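Local atomic coordinates of neurotoxin (Clostridium botulinum, PDB entry 3N7L), a protein that is the receptor-binding domain of a botulinum neurotoxin of serotype D/C and probably attaches the toxin to gangliosides on the nerve-cell surface. Residues 117-120 against 121-124; 137-140 against 141-145; 186-189 against 190-193; 214-217 against 218-221; 240-244 against 245-249. All coordinates share one frame; numbering follows the deposited sequence.

Contact 1: residues 117-120 against 121-124; sequences KQNE and NSEQ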
loop_
_atom_site.group_PDB
_atom_site.type_symbol
_atom_site.label_atom_id
_atom_site.label_comp_id
_atom_site.label_asym_id
_atom_site.label_seq_id
_atom_site.Cartn_x
_atom_site.Cartn_y
_atom_site.Cartn_z
ATOM N N LYS A 117 4.904 -6.927 -27.740
ATOM C CA LYS A 117 4.250 -7.649 -28.828
ATOM C C LYS A 117 4.785 -7.289 -30.213
ATOM O O LYS A 117 4.495 -6.214 -30.740
ATOM C CB LYS A 117 2.743 -7.382 -28.777
ATOM C CG LYS A 117 1.913 -8.234 -29.726
ATOM C CD LYS A 117 0.473 -7.757 -29.734
ATOM C CE LYS A 117 -0.422 -8.710 -30.505
ATOM N NZ LYS A 117 -0.493 -10.030 -29.827
ATOM N N GLN A 118 5.559 -8.186 -30.813
ATOM C CA GLN A 118 6.080 -7.887 -32.141
ATOM C C GLN A 118 4.972 -8.037 -33.187
ATOM O O GLN A 118 4.849 -7.205 -34.080
ATOM C CB GLN A 118 7.279 -8.776 -32.479
ATOM C CG GLN A 118 6.980 -10.231 -32.644
ATOM C CD GLN A 118 8.180 -10.986 -33.172
ATOM O OE1 GLN A 118 8.728 -10.647 -34.223
ATOM N NE2 GLN A 118 8.597 -12.018 -32.444
ATOM N N ASN A 119 4.169 -9.092 -33.077
ATOM C CA ASN A 119 3.049 -9.290 -33.999
ATOM C C ASN A 119 1.955 -10.139 -33.364
ATOM O O ASN A 119 2.121 -10.647 -32.253
ATOM C CB ASN A 119 3.503 -9.907 -35.336
ATOM C CG ASN A 119 4.192 -11.243 -35.175
ATOM O OD1 ASN A 119 3.680 -12.152 -34.521
ATOM N ND2 ASN A 119 5.364 -11.375 -35.791
ATOM N N GLU A 120 0.835 -10.283 -34.065
ATOM C CA GLU A 120 -0.294 -11.048 -33.548
ATOM C C GLU A 120 0.090 -12.474 -33.178
ATOM O O GLU A 120 -0.588 -13.127 -32.387
ATOM C CB GLU A 120 -1.434 -11.077 -34.575
ATOM C CG GLU A 120 -1.116 -11.820 -35.873
ATOM C CD GLU A 120 -0.331 -10.984 -36.883
ATOM O OE1 GLU A 120 0.040 -11.539 -37.944
ATOM O OE2 GLU A 120 -0.090 -9.781 -36.628
ATOM N N ASN A 121 1.201 -12.939 -33.730
ATOM C CA ASN A 121 1.658 -14.297 -33.498
ATOM C C ASN A 121 2.735 -14.463 -32.424
ATOM O O ASN A 121 2.852 -15.528 -31.822
ATOM C CB ASN A 121 2.164 -14.877 -34.823
ATOM C CG ASN A 121 2.219 -16.382 -34.816
ATOM O OD1 ASN A 121 2.487 -17.007 -35.840
ATOM N ND2 ASN A 121 1.959 -16.980 -33.656
ATOM N N SER A 122 3.523 -13.423 -32.182
ATOM C CA SER A 122 4.588 -13.536 -31.197
ATOM C C SER A 122 4.757 -12.353 -30.258
ATOM O O SER A 122 4.456 -11.207 -30.594
ATOM C CB SER A 122 5.912 -13.818 -31.905
ATOM O OG SER A 122 6.080 -12.953 -33.011
ATOM N N GLU A 123 5.264 -12.649 -29.072
ATOM C CA GLU A 123 5.470 -11.633 -28.065
ATOM C C GLU A 123 6.397 -12.171 -26.992
ATOM O O GLU A 123 6.739 -13.355 -26.980
ATOM C CB GLU A 123 4.126 -11.258 -27.447
ATOM C CG GLU A 123 3.444 -12.422 -26.752
ATOM C CD GLU A 123 1.992 -12.144 -26.431
ATOM O OE1 GLU A 123 1.391 -12.929 -25.666
ATOM O OE2 GLU A 123 1.445 -11.148 -26.948
ATOM N N GLN A 124 6.811 -11.291 -26.094
ATOM C CA GLN A 124 7.679 -11.687 -25.003
ATOM C C GLN A 124 7.181 -10.911 -23.799
ATOM O O GLN A 124 6.881 -9.725 -23.896
ATOM C CB GLN A 124 9.134 -11.340 -25.320
ATOM C CG GLN A 124 10.122 -11.734 -24.229
ATOM C CD GLN A 124 11.568 -11.588 -24.676
ATOM O OE1 GLN A 124 11.903 -10.679 -25.439
ATOM N NE2 GLN A 124 12.435 -12.476 -24.193
#

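Contact 2: residues 137-140 against 141-145; sequences AGYN and KWFFV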
loop_
_atom_site.group_PDB
_atom_site.type_symbol
_atom_site.label_atom_id
_atom_site.label_comp_id
_atom_site.label_asym_id
_atom_site.label_seq_id
_atom_site.Cartn_x
_atom_site.Cartn_y
_atom_site.Cartn_z
ATOM N N ALA A 137 -6.701 -11.293 1.530
ATOM C CA ALA A 137 -7.844 -10.438 1.241
ATOM C C ALA A 137 -7.673 -9.691 -0.079
ATOM O O ALA A 137 -8.464 -8.805 -0.410
ATOM C CB ALA A 137 -8.056 -9.447 2.382
ATOM N N GLY A 138 -6.640 -10.062 -0.830
ATOM C CA GLY A 138 -6.371 -9.424 -2.102
ATOM C C GLY A 138 -5.231 -8.424 -2.007
ATOM O O GLY A 138 -4.995 -7.835 -0.953
ATOM N N TYR A 139 -4.506 -8.241 -3.104
ATOM C CA TYR A 139 -3.403 -7.286 -3.129
ATOM C C TYR A 139 -4.047 -5.950 -3.516
ATOM O O TYR A 139 -3.981 -5.530 -4.668
ATOM C CB TYR A 139 -2.378 -7.711 -4.181
ATOM C CG TYR A 139 -1.033 -7.049 -4.031
ATOM C CD1 TYR A 139 -0.046 -7.605 -3.214
ATOM C CD2 TYR A 139 -0.744 -5.862 -4.702
ATOM C CE1 TYR A 139 1.203 -6.991 -3.073
ATOM C CE2 TYR A 139 0.495 -5.240 -4.567
ATOM C CZ TYR A 139 1.464 -5.807 -3.756
ATOM O OH TYR A 139 2.691 -5.192 -3.644
ATOM N N ASN A 140 -4.671 -5.284 -2.545
ATOM C CA ASN A 140 -5.380 -4.038 -2.818
ATOM C C ASN A 140 -4.667 -2.763 -2.387
ATOM O O ASN A 140 -5.300 -1.723 -2.176
ATOM C CB ASN A 140 -6.760 -4.107 -2.163
ATOM C CG ASN A 140 -7.360 -5.497 -2.248
ATOM O OD1 ASN A 140 -7.371 -6.112 -3.314
ATOM N ND2 ASN A 140 -7.854 -5.999 -1.129
ATOM N N LYS A 141 -3.349 -2.837 -2.278
ATOM C CA LYS A 141 -2.574 -1.687 -1.858
ATOM C C LYS A 141 -1.917 -0.937 -3.013
ATOM O O LYS A 141 -1.770 -1.457 -4.120
ATOM C CB LYS A 141 -1.496 -2.140 -0.866
ATOM C CG LYS A 141 -0.475 -3.105 -1.452
ATOM C CD LYS A 141 0.332 -3.814 -0.357
ATOM C CE LYS A 141 -0.556 -4.726 0.498
ATOM N NZ LYS A 141 0.169 -5.373 1.638
ATOM N N TRP A 142 -1.542 0.305 -2.747
ATOM C CA TRP A 142 -0.847 1.104 -3.738
ATOM C C TRP A 142 0.540 0.485 -3.889
ATOM O O TRP A 142 1.142 0.075 -2.894
ATOM C CB TRP A 142 -0.657 2.539 -3.236
ATOM C CG TRP A 142 -1.770 3.493 -3.526
ATOM C CD1 TRP A 142 -2.678 3.995 -2.635
ATOM C CD2 TRP A 142 -2.043 4.127 -4.781
ATOM N NE1 TRP A 142 -3.491 4.907 -3.256
ATOM C CE2 TRP A 142 -3.125 5.010 -4.574
ATOM C CE3 TRP A 142 -1.474 4.036 -6.060
ATOM C CZ2 TRP A 142 -3.654 5.801 -5.600
ATOM C CZ3 TRP A 142 -1.996 4.815 -7.081
ATOM C CH2 TRP A 142 -3.080 5.692 -6.845
ATOM N N PHE A 143 1.040 0.393 -5.117
ATOM C CA PHE A 143 2.391 -0.107 -5.325
ATOM C C PHE A 143 3.022 0.629 -6.501
ATOM O O PHE A 143 2.324 1.128 -7.389
ATOM C CB PHE A 143 2.434 -1.650 -5.479
ATOM C CG PHE A 143 1.723 -2.193 -6.683
ATOM C CD1 PHE A 143 2.437 -2.556 -7.821
ATOM C CD2 PHE A 143 0.347 -2.418 -6.658
ATOM C CE1 PHE A 143 1.797 -3.141 -8.914
ATOM C CE2 PHE A 143 -0.305 -3.001 -7.748
ATOM C CZ PHE A 143 0.421 -3.364 -8.876
ATOM N N PHE A 144 4.348 0.730 -6.475
ATOM C CA PHE A 144 5.095 1.444 -7.509
ATOM C C PHE A 144 5.739 0.500 -8.516
ATOM O O PHE A 144 6.567 -0.339 -8.162
ATOM C CB PHE A 144 6.166 2.315 -6.853
ATOM C CG PHE A 144 6.918 3.191 -7.816
ATOM C CD1 PHE A 144 6.274 4.226 -8.485
ATOM C CD2 PHE A 144 8.282 3.004 -8.023
ATOM C CE1 PHE A 144 6.980 5.068 -9.343
ATOM C CE2 PHE A 144 8.998 3.842 -8.882
ATOM C CZ PHE A 144 8.344 4.876 -9.541
ATOM N N VAL A 145 5.347 0.656 -9.776
ATOM C CA VAL A 145 5.858 -0.177 -10.849
ATOM C C VAL A 145 6.942 0.521 -11.649
ATOM O O VAL A 145 6.859 1.718 -11.922
ATOM C CB VAL A 145 4.732 -0.569 -11.845
ATOM C CG1 VAL A 145 5.320 -1.342 -13.033
ATOM C CG2 VAL A 145 3.678 -1.399 -11.144
HETATM O O HOH W 1 -3.307 -3.017 -5.828
#

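Contact 3: residues 186-189 against 190-193; sequences NKIP and NTGL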
loop_
_atom_site.group_PDB
_atom_site.type_symbol
_atom_site.label_atom_id
_atom_site.label_comp_id
_atom_site.label_asym_id
_atom_site.label_seq_id
_atom_site.Cartn_x
_atom_site.Cartn_y
_atom_site.Cartn_z
ATOM N N ASN A 186 -10.156 -3.443 -19.629
ATOM C CA ASN A 186 -10.858 -4.268 -20.602
ATOM C C ASN A 186 -10.657 -5.754 -20.368
ATOM O O ASN A 186 -9.532 -6.257 -20.364
ATOM C CB ASN A 186 -10.414 -3.912 -22.020
ATOM C CG ASN A 186 -10.665 -2.463 -22.358
ATOM O OD1 ASN A 186 -11.710 -1.912 -22.023
ATOM N ND2 ASN A 186 -9.710 -1.838 -23.037
ATOM N N LYS A 187 -11.771 -6.449 -20.175
ATOM C CA LYS A 187 -11.767 -7.884 -19.934
ATOM C C LYS A 187 -11.224 -8.659 -21.138
ATOM O O LYS A 187 -11.515 -8.324 -22.286
ATOM C CB LYS A 187 -13.193 -8.346 -19.615
ATOM C CG LYS A 187 -13.362 -9.847 -19.403
ATOM C CD LYS A 187 -12.660 -10.336 -18.146
ATOM C CE LYS A 187 -13.056 -11.777 -17.821
ATOM N NZ LYS A 187 -12.702 -12.755 -18.896
ATOM N N ILE A 188 -10.423 -9.684 -20.867
ATOM C CA ILE A 188 -9.856 -10.532 -21.917
ATOM C C ILE A 188 -10.678 -11.810 -21.877
ATOM O O ILE A 188 -10.670 -12.522 -20.875
ATOM C CB ILE A 188 -8.396 -10.902 -21.621
ATOM C CG1 ILE A 188 -7.545 -9.638 -21.516
ATOM C CG2 ILE A 188 -7.863 -11.825 -22.712
ATOM C CD1 ILE A 188 -6.160 -9.902 -20.976
ATOM N N PRO A 189 -11.396 -12.124 -22.966
ATOM C CA PRO A 189 -12.216 -13.339 -22.983
ATOM C C PRO A 189 -11.502 -14.657 -22.698
ATOM O O PRO A 189 -10.323 -14.835 -23.017
ATOM C CB PRO A 189 -12.859 -13.303 -24.372
ATOM C CG PRO A 189 -11.879 -12.533 -25.193
ATOM C CD PRO A 189 -11.452 -11.430 -24.263
ATOM N N ASN A 190 -12.235 -15.569 -22.070
ATOM C CA ASN A 190 -11.736 -16.895 -21.749
ATOM C C ASN A 190 -10.499 -16.939 -20.864
ATOM O O ASN A 190 -9.625 -17.784 -21.052
ATOM C CB ASN A 190 -11.476 -17.651 -23.054
ATOM C CG ASN A 190 -12.722 -17.763 -23.907
ATOM O OD1 ASN A 190 -12.722 -17.405 -25.087
ATOM N ND2 ASN A 190 -13.801 -18.252 -23.305
ATOM N N THR A 191 -10.421 -16.036 -19.896
ATOM C CA THR A 191 -9.281 -16.030 -18.993
ATOM C C THR A 191 -9.693 -16.465 -17.589
ATOM O O THR A 191 -9.034 -16.137 -16.607
ATOM C CB THR A 191 -8.598 -14.646 -18.941
ATOM O OG1 THR A 191 -9.586 -13.621 -18.782
ATOM C CG2 THR A 191 -7.804 -14.403 -20.220
ATOM N N GLY A 192 -10.791 -17.212 -17.514
ATOM C CA GLY A 192 -11.267 -17.722 -16.238
ATOM C C GLY A 192 -12.234 -16.833 -15.487
ATOM O O GLY A 192 -12.126 -16.693 -14.266
ATOM N N LEU A 193 -13.183 -16.241 -16.206
ATOM C CA LEU A 193 -14.169 -15.357 -15.589
ATOM C C LEU A 193 -14.822 -15.981 -14.355
ATOM O O LEU A 193 -15.684 -16.854 -14.470
ATOM C CB LEU A 193 -15.248 -14.981 -16.609
ATOM C CG LEU A 193 -16.442 -14.183 -16.082
ATOM C CD1 LEU A 193 -15.964 -12.903 -15.411
ATOM C CD2 LEU A 193 -17.383 -13.869 -17.235
#

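Contact 4: residues 214-217 against 218-221; sequences ELDD and KDIN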
loop_
_atom_site.group_PDB
_atom_site.type_symbol
_atom_site.label_atom_id
_atom_site.label_comp_id
_atom_site.label_asym_id
_atom_site.label_seq_id
_atom_site.Cartn_x
_atom_site.Cartn_y
_atom_site.Cartn_z
ATOM N N GLU A 214 17.266 3.399 -19.913
ATOM C CA GLU A 214 17.104 2.227 -19.066
ATOM C C GLU A 214 17.510 2.651 -17.655
ATOM O O GLU A 214 18.698 2.764 -17.354
ATOM C CB GLU A 214 18.019 1.097 -19.554
ATOM C CG GLU A 214 17.669 -0.293 -19.031
ATOM C CD GLU A 214 18.793 -1.311 -19.228
ATOM O OE1 GLU A 214 19.627 -1.131 -20.149
ATOM O OE2 GLU A 214 18.834 -2.302 -18.463
ATOM N N LEU A 215 16.523 2.902 -16.798
ATOM C CA LEU A 215 16.793 3.318 -15.422
ATOM C C LEU A 215 17.437 2.192 -14.631
ATOM O O LEU A 215 17.000 1.048 -14.712
ATOM C CB LEU A 215 15.495 3.721 -14.721
ATOM C CG LEU A 215 14.651 4.864 -15.289
ATOM C CD1 LEU A 215 13.426 5.052 -14.403
ATOM C CD2 LEU A 215 15.462 6.148 -15.352
ATOM N N ASP A 216 18.475 2.508 -13.863
ATOM C CA ASP A 216 19.123 1.482 -13.057
ATOM C C ASP A 216 18.499 1.458 -11.664
ATOM O O ASP A 216 17.684 2.323 -11.335
ATOM C CB ASP A 216 20.632 1.735 -12.975
ATOM C CG ASP A 216 20.974 3.060 -12.331
ATOM O OD1 ASP A 216 22.017 3.640 -12.701
ATOM O OD2 ASP A 216 20.219 3.516 -11.448
ATOM N N ASP A 217 18.876 0.470 -10.859
ATOM C CA ASP A 217 18.344 0.329 -9.506
ATOM C C ASP A 217 18.328 1.626 -8.706
ATOM O O ASP A 217 17.289 2.027 -8.179
ATOM C CB ASP A 217 19.135 -0.729 -8.729
ATOM C CG ASP A 217 18.768 -2.145 -9.132
ATOM O OD1 ASP A 217 19.027 -2.527 -10.299
ATOM O OD2 ASP A 217 18.214 -2.878 -8.280
ATOM N N LYS A 218 19.484 2.275 -8.611
ATOM C CA LYS A 218 19.599 3.525 -7.869
ATOM C C LYS A 218 18.603 4.572 -8.362
ATOM O O LYS A 218 17.853 5.141 -7.569
ATOM C CB LYS A 218 21.023 4.071 -7.977
ATOM C CG LYS A 218 21.264 5.329 -7.160
ATOM C CD LYS A 218 22.724 5.756 -7.220
ATOM C CE LYS A 218 22.973 6.999 -6.378
ATOM N NZ LYS A 218 24.411 7.393 -6.381
ATOM N N ASP A 219 18.605 4.823 -9.669
ATOM C CA ASP A 219 17.697 5.797 -10.265
ATOM C C ASP A 219 16.258 5.478 -9.876
ATOM O O ASP A 219 15.520 6.349 -9.421
ATOM C CB ASP A 219 17.814 5.782 -11.796
ATOM C CG ASP A 219 19.171 6.255 -12.291
ATOM O OD1 ASP A 219 19.424 6.192 -13.522
ATOM O OD2 ASP A 219 19.985 6.690 -11.450
ATOM N N ILE A 220 15.876 4.220 -10.080
ATOM C CA ILE A 220 14.541 3.715 -9.771
ATOM C C ILE A 220 14.121 4.064 -8.350
ATOM O O ILE A 220 13.063 4.651 -8.130
ATOM C CB ILE A 220 14.490 2.162 -9.919
ATOM C CG1 ILE A 220 14.484 1.781 -11.389
ATOM C CG2 ILE A 220 13.261 1.578 -9.212
ATOM C CD1 ILE A 220 14.589 0.310 -11.607
ATOM N N ASN A 221 14.950 3.687 -7.384
ATOM C CA ASN A 221 14.624 3.946 -5.994
ATOM C C ASN A 221 14.605 5.417 -5.613
ATOM O O ASN A 221 13.809 5.824 -4.771
ATOM C CB ASN A 221 15.549 3.150 -5.083
ATOM C CG ASN A 221 15.203 1.673 -5.071
ATOM O OD1 ASN A 221 15.602 0.918 -5.956
ATOM N ND2 ASN A 221 14.431 1.261 -4.076
#

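Contact 5: residues 240-244 against 245-249; sequences DLRYD and KEYYM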
loop_
_atom_site.group_PDB
_atom_site.type_symbol
_atom_site.label_atom_id
_atom_site.label_comp_id
_atom_site.label_asym_id
_atom_site.label_seq_id
_atom_site.Cartn_x
_atom_site.Cartn_y
_atom_site.Cartn_z
ATOM N N ASP A 240 -2.946 7.889 2.961
ATOM C CA ASP A 240 -2.427 8.586 4.139
ATOM C C ASP A 240 -3.240 8.176 5.370
ATOM O O ASP A 240 -4.470 8.144 5.320
ATOM C CB ASP A 240 -2.534 10.107 3.977
ATOM C CG ASP A 240 -1.690 10.641 2.837
ATOM O OD1 ASP A 240 -0.781 9.922 2.367
ATOM O OD2 ASP A 240 -1.935 11.796 2.423
ATOM N N LEU A 241 -2.557 7.853 6.463
ATOM C CA LEU A 241 -3.238 7.476 7.699
ATOM C C LEU A 241 -3.820 8.759 8.305
ATOM O O LEU A 241 -3.169 9.815 8.295
ATOM C CB LEU A 241 -2.257 6.824 8.683
ATOM C CG LEU A 241 -2.849 6.199 9.956
ATOM C CD1 LEU A 241 -3.672 4.965 9.583
ATOM C CD2 LEU A 241 -1.739 5.806 10.912
ATOM N N ARG A 242 -5.043 8.686 8.819
ATOM C CA ARG A 242 -5.652 9.883 9.386
ATOM C C ARG A 242 -6.199 9.737 10.794
ATOM O O ARG A 242 -6.505 8.639 11.251
ATOM C CB ARG A 242 -6.780 10.389 8.477
ATOM C CG ARG A 242 -6.385 10.547 7.024
ATOM C CD ARG A 242 -7.323 11.498 6.303
ATOM N NE ARG A 242 -8.716 11.330 6.712
ATOM C CZ ARG A 242 -9.558 10.436 6.206
ATOM N NH1 ARG A 242 -10.799 10.378 6.663
ATOM N NH2 ARG A 242 -9.172 9.622 5.238
ATOM N N TYR A 243 -6.303 10.874 11.480
ATOM C CA TYR A 243 -6.850 10.926 12.825
ATOM C C TYR A 243 -8.372 10.958 12.659
ATOM O O TYR A 243 -8.871 11.218 11.563
ATOM C CB TYR A 243 -6.391 12.209 13.541
ATOM C CG TYR A 243 -4.920 12.234 13.916
ATOM C CD1 TYR A 243 -4.009 13.042 13.225
ATOM C CD2 TYR A 243 -4.439 11.447 14.964
ATOM C CE1 TYR A 243 -2.648 13.059 13.576
ATOM C CE2 TYR A 243 -3.091 11.459 15.320
ATOM C CZ TYR A 243 -2.203 12.261 14.627
ATOM O OH TYR A 243 -0.877 12.250 14.996
ATOM N N ASP A 244 -9.099 10.667 13.732
ATOM C CA ASP A 244 -10.561 10.721 13.713
ATOM C C ASP A 244 -11.222 9.796 12.686
ATOM O O ASP A 244 -12.236 10.161 12.094
ATOM C CB ASP A 244 -11.013 12.167 13.430
ATOM C CG ASP A 244 -10.214 13.201 14.211
ATOM O OD1 ASP A 244 -10.127 14.355 13.737
ATOM O OD2 ASP A 244 -9.685 12.871 15.298
ATOM N N LYS A 245 -10.656 8.610 12.473
ATOM C CA LYS A 245 -11.212 7.652 11.513
ATOM C C LYS A 245 -11.052 6.226 12.041
ATOM O O LYS A 245 -10.012 5.873 12.606
ATOM C CB LYS A 245 -10.505 7.796 10.162
ATOM C CG LYS A 245 -10.971 6.831 9.064
ATOM C CD LYS A 245 -10.301 7.179 7.730
ATOM C CE LYS A 245 -10.618 6.167 6.627
ATOM N NZ LYS A 245 -12.081 5.936 6.457
ATOM N N GLU A 246 -12.086 5.412 11.865
ATOM C CA GLU A 246 -12.055 4.033 12.331
ATOM C C GLU A 246 -11.117 3.170 11.489
ATOM O O GLU A 246 -11.130 3.237 10.259
ATOM C CB GLU A 246 -13.466 3.440 12.305
ATOM C CG GLU A 246 -14.365 3.925 13.424
ATOM C CD GLU A 246 -15.716 3.223 13.435
ATOM O OE1 GLU A 246 -16.366 3.206 14.496
ATOM O OE2 GLU A 246 -16.131 2.692 12.386
ATOM N N TYR A 247 -10.302 2.372 12.173
ATOM C CA TYR A 247 -9.346 1.467 11.536
ATOM C C TYR A 247 -9.297 0.173 12.317
ATOM O O TYR A 247 -9.585 0.147 13.520
ATOM C CB TYR A 247 -7.917 2.032 11.576
ATOM C CG TYR A 247 -7.631 3.199 10.667
ATOM C CD1 TYR A 247 -7.415 3.010 9.301
ATOM C CD2 TYR A 247 -7.561 4.496 11.176
ATOM C CE1 TYR A 247 -7.137 4.093 8.463
ATOM C CE2 TYR A 247 -7.287 5.587 10.350
ATOM C CZ TYR A 247 -7.079 5.379 8.997
ATOM O OH TYR A 247 -6.835 6.449 8.172
ATOM N N TYR A 248 -8.920 -0.901 11.632
ATOM C CA TYR A 248 -8.739 -2.179 12.293
ATOM C C TYR A 248 -7.232 -2.207 12.515
ATOM O O TYR A 248 -6.450 -2.095 11.564
ATOM C CB TYR A 248 -9.174 -3.343 11.400
ATOM C CG TYR A 248 -10.678 -3.479 11.299
ATOM C CD1 TYR A 248 -11.364 -3.039 10.171
ATOM C CD2 TYR A 248 -11.418 -4.025 12.352
ATOM C CE1 TYR A 248 -12.757 -3.141 10.086
ATOM C CE2 TYR A 248 -12.806 -4.132 12.278
ATOM C CZ TYR A 248 -13.468 -3.690 11.141
ATOM O OH TYR A 248 -14.831 -3.816 11.055
ATOM N N MET A 249 -6.829 -2.315 13.774
ATOM C CA MET A 249 -5.418 -2.342 14.111
ATOM C C MET A 249 -4.960 -3.786 14.127
ATOM O O MET A 249 -5.537 -4.624 14.829
ATOM C CB MET A 249 -5.201 -1.702 15.474
ATOM C CG MET A 249 -3.757 -1.379 15.763
ATOM S SD MET A 249 -3.622 -0.488 17.306
ATOM C CE MET A 249 -3.055 -1.787 18.367
HETATM O O HOH W 2 -6.618 6.145 5.636
HETATM O O HOH W 3 -8.101 7.549 13.230
#

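Contact 1: residues 117-120 against 121-124
Asn119 OD1 is gripped by the amides two and three residues on, lying 2.7 Å from Asn121 N and the same distance from Ser122 N, the second bond being weak by its angle. This is the tight end of a beta hairpin in the lectin-like half of the domain, joining strands 111-117 and 122-129, and it carries a classic beta bulge: Gln118 and Asn119 together face Ser122. The bulge is seen at Ser122 O, which takes a nearly straight bond from Asn119 N (3.3 Å, 173° at the hydrogen) and a weak, bent one from Gln118 N. With chi1 at 58°, the Asn119 side chain sits between its own backbone N and carbonyl carbon and swings its amide oxygen in over the turn. Asn121 N approaches that oxygen a little tilted from the carbonyl plane. The hydroxyl of Ser101, in the neighbouring loop, is within hydrogen-bonding reach of Lys117 O and Gln118 O, which can share its one proton. On the sheet face shared by Lys117 and Glu123, the lysine chain runs extended to CE and then bends, and NZ makes a long salt bridge of 3.6 Å to Glu123 OE2.

Contact 2: residues 137-140 against 141-145
The Tyr139 side chain reaches forward along the chain to meet Lys141 with one face and Phe143 with its edge. From CB the ring heads toward residues 141-143, CG standing anti to the backbone N (chi1 -163°). CD2 passes 4.1 Å from Phe143 CD2, and CE2 comes closer to that same atom, at 3.5 Å, while also lying 3.9 Å from Lys141 CG. CZ rests against the CG and CD methylenes of the lysine, and OH ends 4.0 Å from Phe143 CB. Lys141 CG thus sits over one face of the tyrosine ring in a CH-pi contact, displaced toward the rim, whereas the edge of Tyr139 is directed at the face of Phe143, offset, with the planes at 77°. Tyr139 is also the centre of an inverse gamma turn, in the loop that leads into strand 143-150 of the jelly-roll half of the domain. Water 1 bridges Tyr139 O and Lys141 O, 2.8 Å from each. The ammonium of Lys141 goes on to Asp357 O and a cation-pi contact with Tyr236. Asn140 turns back instead, ND2 bonding Ala137 O at 3.0 Å from above the carbonyl plane, while its OD1 accepts from the amides of Lys83 and Trp84.

Contact 3: residues 186-189 against 190-193
Beyond strand 180-187 the chain stays extended through Pro189, then bends sharply at Asn190, whose positive phi of 59° folds Thr191 back against Ile188. The carbonyl oxygen of Ile188 lies in the bend and takes two side-chain donors. Thr191 OG1 gives it a short bond of 2.6 Å, lying in the carbonyl plane, while Lys187 NZ reaches it at 2.8 Å from well above that plane, 50° out. The lysine manages this by bending at chi2 (67°) and again at its end, curling round to the carbonyl of the next residue. Its ammonium is then 3.2 Å from Thr191 OG1, and the two side chains run past each other in opposite directions. Methyl branches do the apolar part: Ile188 CG2 touches Thr191 CG2 at 3.6 Å, the side chains crossing at about a right angle. Further out, Leu193 CD1 lies 3.9 Å from Lys187 CE, but this leucine is poorly ordered, so its place is less sure. Thr191 OG1 also accepts from Gly90 N, and Ile188 pairs through its backbone with that glycine. The turn is fastened beside strand 91-93, with Lys187 resting on Pro89 and Tyr91 and Ile188 on Thr92, at the surface end of the lectin-like sheet.

Contact 4: residues 214-217 against 218-221
Asp216 OD2 accepts the amide of Asp219 at 2.7 Å, in a nearly straight bond (173° at the hydrogen) that meets the oxygen close to its C-O axis. The side chain gets there with chi1 at 61°, CG lying between the backbone N and the carbonyl carbon. Asp216 is thus the N-cap of helix 217-226, the short helix that follows strand 202-211, and satisfies an amide of the first turn, which lacks a helical carbonyl partner. The next two amides make ordinary helical bonds: Ile220 N to Asp216 O at 2.9 Å and Asn221 N to Asp217 O at 3.0 Å. Asp219 folds its carboxylate back beside the cap, bringing its OD2 to 3.2 Å from Asp216 OD2, a like-charge approach that the amide dipoles of the helix start may ease; a long, weak ion pair joins Asp219 OD1 to Lys213 NZ. Asp217 OD1 instead accepts from Tyr158 OH. On the buried flank Leu215 CB packs against Ile220 CG1 at 4.0 Å, and Ile220 continues onto Thr146 and Tyr158.

Contact 5: residues 240-244 against 245-249
Leu241 CD1 rests over one face of the Tyr247 ring in a CH-pi contact, 3.8 Å from the ring centroid and nearest to CZ at 3.5 Å. This is the tight side of the turn that opens the beta-trefoil half of the domain, where the chain enters strand 246-251. With CG anti to the backbone N (chi1 -172°), the leucine's chi2 of 68° sets CD1 over the ring. Ile285 and Phe419 pack round the same leucine, and Phe419 also touches the tyrosine. The phenol is held at its tip: Tyr247 OH accepts from Arg242 N at 2.9 Å (157° at the hydrogen) and donates to water 2, which in turn donates to Asp240 O. At the ring's edge, close to its plane, lies Arg242 O. Toward solvent the contact is looser. There the guanidinium of Arg242, on a chain bent at chi3, has Lys245 CD over one face, 3.4 Å from NH1, and the two side chains pass obliquely. Their like charges stay apart, with Lys245 NZ making a weak hydrogen bond to Ser423 OG. The backbone between them is spanned by water 3, which donates to Arg242 O at 2.8 Å and accepts from Lys245 N at 2.9 Å.

In the fold
Contact 2 is the core member of the set, all its touching residues buried and its centre about 5 Å from that of the chain, and it relies on aromatic and methylene packing. Contacts 1 and 3 lie at the surface and reach the same lectin-like sheet, their centres about 19 Å apart; both fold a turn round a single oxygen, a side-chain amide oxygen in contact 1 and a backbone carbonyl oxygen in contact 3. Contact 4 is partly buried and gives its polar groups to a helix start; it touches contact 2 where Phe144 CE2 packs on Ile220 O. Contact 5, also partly buried, belongs to the trefoil half and mixes ring packing with water bridges.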